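Local coordinates for protein Eag-like K[+] channel (Drosophila melanogaster, PDB 4HP4) that probably forms a voltage-gated potassium channel of the KCNH family, to which this chain contributes the cytoplasmic N-terminal PAS domain, at residues T14-G18 and T19-F23. Sequence-based numbering, arbitrary orientation.
Sequences TRFDG and THSNF. With SO4 (sulfate ion), chain C.
Phe16 and Thr19 face each other across a type II beta turn that opens the link between helix 8-15 and strand 23-27 of the PAS-domain sheet and illustrates how one carbonyl can tie a turn together. The turn-closing bond runs from Thr19 N to Phe16 O at 3.1 Å. Thr19 OG1 donates to the same oxygen, 2.8 Å from Phe16 O and a little out of the carbonyl plane. This double grip is possible because OG1 sits between its own backbone N and carbonyl carbon (chi1 66°). Followed outward, the Phe16 side chain first sets CB 3.7 Å from Phe23 CE2; CG lies a little farther from the same atom. Beyond it the ring divides its contacts: CD1 comes 3.8 Å from Ser21 OG, whereas CD2 lies over one face of the Phe23 ring, the two planes inclined at 39°. Phe16 also touches Leu120 of strand 118-122, which brings the start of the turn against the sheet that Phe23 enters. Gly18 takes the positive phi of the third position. A sulfate, probably from the crystallisation liquor, accepts from Gly18 N and His20 N, and water 1 donates to Phe16 O and sulfate O4 while accepting from Ser21 N at 2.9 Å.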
loop_
_atom_site.group_PDB
_atom_site.type_symbol
_atom_site.label_atom_id
_atom_site.label_comp_id
_atom_site.label_asym_id
_atom_site.label_seq_id
_atom_site.Cartn_x
_atom_site.Cartn_y
_atom_site.Cartn_z
ATOM N N THR A 14 -6.764 10.827 7.435
ATOM C CA THR A 14 -6.730 12.247 7.759
ATOM C C THR A 14 -5.371 12.686 8.311
ATOM O O THR A 14 -4.952 13.825 8.107
ATOM C CB THR A 14 -7.843 12.598 8.771
ATOM O OG1 THR A 14 -9.123 12.481 8.135
ATOM C CG2 THR A 14 -7.677 14.014 9.304
ATOM N N ARG A 15 -4.680 11.784 9.003
ATOM C CA ARG A 15 -3.388 12.114 9.605
ATOM C C ARG A 15 -2.399 12.647 8.572
ATOM O O ARG A 15 -1.479 13.397 8.911
ATOM C CB ARG A 15 -2.781 10.888 10.292
ATOM C CG ARG A 15 -3.544 10.408 11.510
ATOM C CD ARG A 15 -3.008 9.073 12.007
ATOM N NE ARG A 15 -1.677 9.202 12.601
ATOM C CZ ARG A 15 -1.443 9.503 13.875
ATOM N NH1 ARG A 15 -2.446 9.718 14.716
ATOM N NH2 ARG A 15 -0.195 9.594 14.314
ATOM N N PHE A 16 -2.593 12.261 7.314
ATOM C CA PHE A 16 -1.648 12.599 6.255
ATOM C C PHE A 16 -2.111 13.756 5.371
ATOM O O PHE A 16 -1.459 14.068 4.376
ATOM C CB PHE A 16 -1.363 11.363 5.398
ATOM C CG PHE A 16 -0.632 10.277 6.139
ATOM C CD1 PHE A 16 0.752 10.282 6.211
ATOM C CD2 PHE A 16 -1.328 9.267 6.782
ATOM C CE1 PHE A 16 1.428 9.294 6.904
ATOM C CE2 PHE A 16 -0.657 8.277 7.475
ATOM C CZ PHE A 16 0.722 8.291 7.534
ATOM N N ASP A 17 -3.218 14.400 5.731
ATOM C CA ASP A 17 -3.737 15.506 4.926
ATOM C C ASP A 17 -2.672 16.581 4.709
ATOM O O ASP A 17 -2.062 17.066 5.661
ATOM C CB ASP A 17 -4.965 16.143 5.586
ATOM C CG ASP A 17 -6.212 15.283 5.469
ATOM O OD1 ASP A 17 -7.211 15.597 6.148
ATOM O OD2 ASP A 17 -6.192 14.293 4.706
ATOM N N GLY A 18 -2.451 16.946 3.449
ATOM C CA GLY A 18 -1.563 18.046 3.118
ATOM C C GLY A 18 -0.108 17.656 2.911
ATOM O O GLY A 18 0.697 18.488 2.494
ATOM N N THR A 19 0.234 16.402 3.197
ATOM C CA THR A 19 1.618 15.939 3.059
ATOM C C THR A 19 1.905 15.380 1.667
ATOM O O THR A 19 3.059 15.129 1.318
ATOM C CB THR A 19 1.978 14.852 4.105
ATOM O OG1 THR A 19 1.218 13.659 3.862
ATOM C CG2 THR A 19 1.718 15.356 5.510
ATOM N N HIS A 20 0.851 15.181 0.881
ATOM C CA HIS A 20 0.981 14.651 -0.475
ATOM C C HIS A 20 1.667 13.286 -0.472
ATOM O O HIS A 20 2.479 12.985 -1.345
ATOM C CB HIS A 20 1.765 15.622 -1.365
ATOM C CG HIS A 20 1.267 17.035 -1.309
ATOM N ND1 HIS A 20 0.059 17.421 -1.846
ATOM C CD2 HIS A 20 1.819 18.153 -0.784
ATOM C CE1 HIS A 20 -0.115 18.716 -1.651
ATOM N NE2 HIS A 20 0.939 19.185 -1.008
ATOM N N SER A 21 1.331 12.459 0.512
ATOM C CA SER A 21 1.945 11.146 0.645
ATOM C C SER A 21 1.358 10.142 -0.347
ATOM O O SER A 21 0.237 10.308 -0.830
ATOM C CB SER A 21 1.775 10.627 2.075
ATOM O OG SER A 21 2.501 11.427 2.993
ATOM N N ASN A 22 2.134 9.108 -0.651
ATOM C CA ASN A 22 1.671 8.001 -1.475
ATOM C C ASN A 22 1.378 6.810 -0.575
ATOM O O ASN A 22 2.306 6.181 -0.064
ATOM C CB ASN A 22 2.744 7.600 -2.491
ATOM C CG ASN A 22 3.307 8.781 -3.254
ATOM O OD1 ASN A 22 2.593 9.732 -3.569
ATOM N ND2 ASN A 22 4.600 8.723 -3.561
ATOM N N PHE A 23 0.103 6.491 -0.375
ATOM C CA PHE A 23 -0.245 5.371 0.493
ATOM C C PHE A 23 -1.621 4.789 0.192
ATOM O O PHE A 23 -2.459 5.421 -0.454
ATOM C CB PHE A 23 -0.168 5.793 1.967
ATOM C CG PHE A 23 -1.257 6.737 2.388
ATOM C CD1 PHE A 23 -2.435 6.253 2.937
ATOM C CD2 PHE A 23 -1.105 8.107 2.238
ATOM C CE1 PHE A 23 -3.445 7.120 3.330
ATOM C CE2 PHE A 23 -2.110 8.978 2.626
ATOM C CZ PHE A 23 -3.283 8.482 3.173
HETATM S S SO4 C . -3.089 15.347 0.126
HETATM O O1 SO4 C . -3.978 15.544 1.266
HETATM O O2 SO4 C . -3.638 16.033 -1.039
HETATM O O3 SO4 C . -1.779 15.914 0.431
HETATM O O4 SO4 C . -2.962 13.913 -0.139
HETATM O O HOH W 1 -1.214 12.721 1.800
#